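Local coordinates for protein N-acetylglucosamine-6-phosphate deacetylase (Thermotoga maritima, PDB 1O12) that probably removes the acetyl group from N-acetylglucosamine 6-phosphate, as a metal-dependent hydrolase of the NagA family that carries a bound iron ion, at residues V95-S98 with L99-K103. Residues are numbered along the deposited sequence; the frame is centred on the assembly and turned at random.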
ATOM      1  N   VAL A  95      -3.793 -17.928  23.459  1.00 37.21           N
ATOM      2  CA  VAL A  95      -2.747 -18.242  22.495  1.00 38.29           C
ATOM      3  C   VAL A  95      -3.032 -19.708  22.128  1.00 38.83           C
ATOM      4  O   VAL A  95      -3.966 -20.289  22.669  1.00 39.39           O
ATOM      5  CB  VAL A  95      -1.338 -18.088  23.099  1.00 38.28           C
ATOM      6  CG1 VAL A  95      -1.035 -16.625  23.297  1.00 39.07           C
ATOM      7  CG2 VAL A  95      -1.240 -18.831  24.415  1.00 39.31           C
ATOM      8  N   SER A  96      -2.278 -20.298  21.204  1.00 39.65           N
ATOM      9  CA  SER A  96      -2.507 -21.700  20.856  1.00 40.03           C
ATOM     10  C   SER A  96      -2.372 -22.559  22.120  1.00 40.89           C
ATOM     11  O   SER A  96      -1.452 -22.379  22.933  1.00 38.55           O
ATOM     12  CB  SER A  96      -1.514 -22.170  19.799  1.00 38.32           C
ATOM     13  OG  SER A  96      -1.777 -21.530  18.566  1.00 38.93           O
ATOM     14  N   THR A  97      -3.307 -23.489  22.282  1.00 41.99           N
ATOM     15  CA  THR A  97      -3.298 -24.328  23.461  1.00 43.08           C
ATOM     16  C   THR A  97      -4.156 -25.582  23.278  1.00 42.38           C
ATOM     17  O   THR A  97      -4.593 -25.892  22.168  1.00 41.68           O
ATOM     18  CB  THR A  97      -3.776 -23.484  24.685  1.00 44.00           C
ATOM     19  OG1 THR A  97      -3.409 -24.154  25.899  1.00 46.69           O
ATOM     20  CG2 THR A  97      -5.308 -23.232  24.624  1.00 41.91           C
ATOM     21  N   SER A  98      -4.397 -26.300  24.367  1.00 42.69           N
ATOM     22  CA  SER A  98      -5.198 -27.527  24.297  1.00 43.17           C
ATOM     23  C   SER A  98      -6.708 -27.286  24.293  1.00 43.92           C
ATOM     24  O   SER A  98      -7.181 -26.286  24.815  1.00 45.57           O
ATOM     25  CB  SER A  98      -4.837 -28.458  25.470  1.00 41.15           C
ATOM     26  OG  SER A  98      -4.898 -27.798  26.728  1.00 39.12           O
ATOM     27  N   LEU A  99      -7.466 -28.200  23.700  1.00 45.30           N
ATOM     28  CA  LEU A  99      -8.920 -28.077  23.700  1.00 46.69           C
ATOM     29  C   LEU A  99      -9.350 -28.004  25.172  1.00 47.93           C
ATOM     30  O   LEU A  99     -10.376 -27.414  25.510  1.00 48.55           O
ATOM     31  CB  LEU A  99      -9.584 -29.298  23.043  1.00 45.42           C
ATOM     32  CG  LEU A  99     -10.822 -29.063  22.155  1.00 47.23           C
ATOM     33  CD1 LEU A  99     -11.541 -30.384  21.887  1.00 44.98           C
ATOM     34  CD2 LEU A  99     -11.775 -28.099  22.811  1.00 46.99           C
ATOM     35  N   GLU A 100      -8.555 -28.603  26.053  1.00 48.75           N
ATOM     36  CA  GLU A 100      -8.893 -28.597  27.459  1.00 50.34           C
ATOM     37  C   GLU A 100      -8.819 -27.202  28.058  1.00 49.32           C
ATOM     38  O   GLU A 100      -9.797 -26.719  28.614  1.00 48.76           O
ATOM     39  CB  GLU A 100      -7.982 -29.548  28.219  1.00 53.68           C
ATOM     40  CG  GLU A 100      -8.739 -30.574  29.047  1.00 59.59           C
ATOM     41  CD  GLU A 100      -9.575 -29.955  30.176  1.00 64.33           C
ATOM     42  OE1 GLU A 100     -10.656 -29.366  29.890  1.00 65.54           O
ATOM     43  OE2 GLU A 100      -9.141 -30.061  31.359  1.00 66.87           O
ATOM     44  N   LYS A 101      -7.663 -26.559  27.947  1.00 49.58           N
ATOM     45  CA  LYS A 101      -7.486 -25.208  28.471  1.00 49.67           C
ATOM     46  C   LYS A 101      -8.571 -24.306  27.918  1.00 49.52           C
ATOM     47  O   LYS A 101      -9.182 -23.535  28.645  1.00 49.11           O
ATOM     48  CB  LYS A 101      -6.117 -24.658  28.076  1.00 49.08           C
ATOM     49  CG  LYS A 101      -4.978 -25.252  28.863  1.00 51.82           C
ATOM     50  CD  LYS A 101      -5.194 -25.037  30.353  1.00 54.50           C
ATOM     51  CE  LYS A 101      -5.475 -23.565  30.672  1.00 54.58           C
ATOM     52  NZ  LYS A 101      -4.382 -22.703  30.147  1.00 56.23           N
HETATM   53  N   MSE A 102      -8.784 -24.416  26.616  1.00 49.72           N
HETATM   54  CA  MSE A 102      -9.787 -23.654  25.904  1.00 51.99           C
HETATM   55  C   MSE A 102     -11.145 -23.735  26.615  1.00 50.23           C
HETATM   56  O   MSE A 102     -11.712 -22.705  26.986  1.00 51.11           O
HETATM   57  CB  MSE A 102      -9.904 -24.217  24.488  1.00 58.33           C
HETATM   58  CG  MSE A 102      -9.768 -23.238  23.346  1.00 66.83           C
HETATM   59 SE   MSE A 102      -9.104 -24.179  21.731  1.00 81.69          SE
HETATM   60  CE  MSE A 102      -7.166 -23.895  21.960  1.00 76.56           C
ATOM     61  N   LYS A 103     -11.666 -24.953  26.797  1.00 47.93           N
ATOM     62  CA  LYS A 103     -12.963 -25.162  27.448  1.00 45.18           C
ATOM     63  C   LYS A 103     -12.981 -24.534  28.826  1.00 42.93           C
ATOM     64  O   LYS A 103     -13.988 -23.950  29.218  1.00 41.77           O
ATOM     65  CB  LYS A 103     -13.299 -26.650  27.587  1.00 46.00           C
ATOM     66  CG  LYS A 103     -13.440 -27.425  26.265  1.00 49.56           C
ATOM     67  CD  LYS A 103     -14.593 -28.448  26.354  1.00 52.46           C
ATOM     68  CE  LYS A 103     -14.467 -29.375  27.583  1.00 54.27           C
ATOM     69  NZ  LYS A 103     -15.755 -30.021  28.038  1.00 54.57           N
TER
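Ser98 and Lys101 meet through a hydrogen bond between side chain and backbone at the first turn of a helix. The hydroxyl OG of Ser98 accepts from Lys101 N at 3.3 Å, in a nearly straight bond (N-H...O 169°). With chi1 at 52°, OG sits between the backbone N and the carbonyl carbon of its own residue, within reach of Lys101 N, and Lys101 CG also lies 3.3 Å from Ser98 OG. The backbone of the same serine supplies the second bond: Met102 N donates to Ser98 O at 3.1 Å, beginning the helical i to i+4 pattern, which Lys103 N continues to Leu99 O. Replacing this serine with an alanine is likely to leave Lys101 N without its side-chain acceptor at the helix start.

Van der Waals contacts bind the preceding residue to the same turn. The two branches of Thr97 go to different partners: OG1, anti to the backbone N (chi1 -163°), lies 3.5 Å from Lys101 CB, whereas CG2 is 3.3 Å from Met102 CE. The selenomethionine side chain and that of Thr97 run past each other in opposite directions. The lysine crosses Thr97 at about a right angle, and its terminal portion turns away. Thr97 and Lys101 also touch Met71, Met102 reaches Pro129, and Thr97 O accepts a hydrogen bond from Arg145. The side chain of Thr97 lies about 13 Å from the bound iron.

Ser98 is thus a serine N-cap, placed where the loop after strand 87-93 enters helix 99-115 in the amidohydrolase TIM-barrel domain.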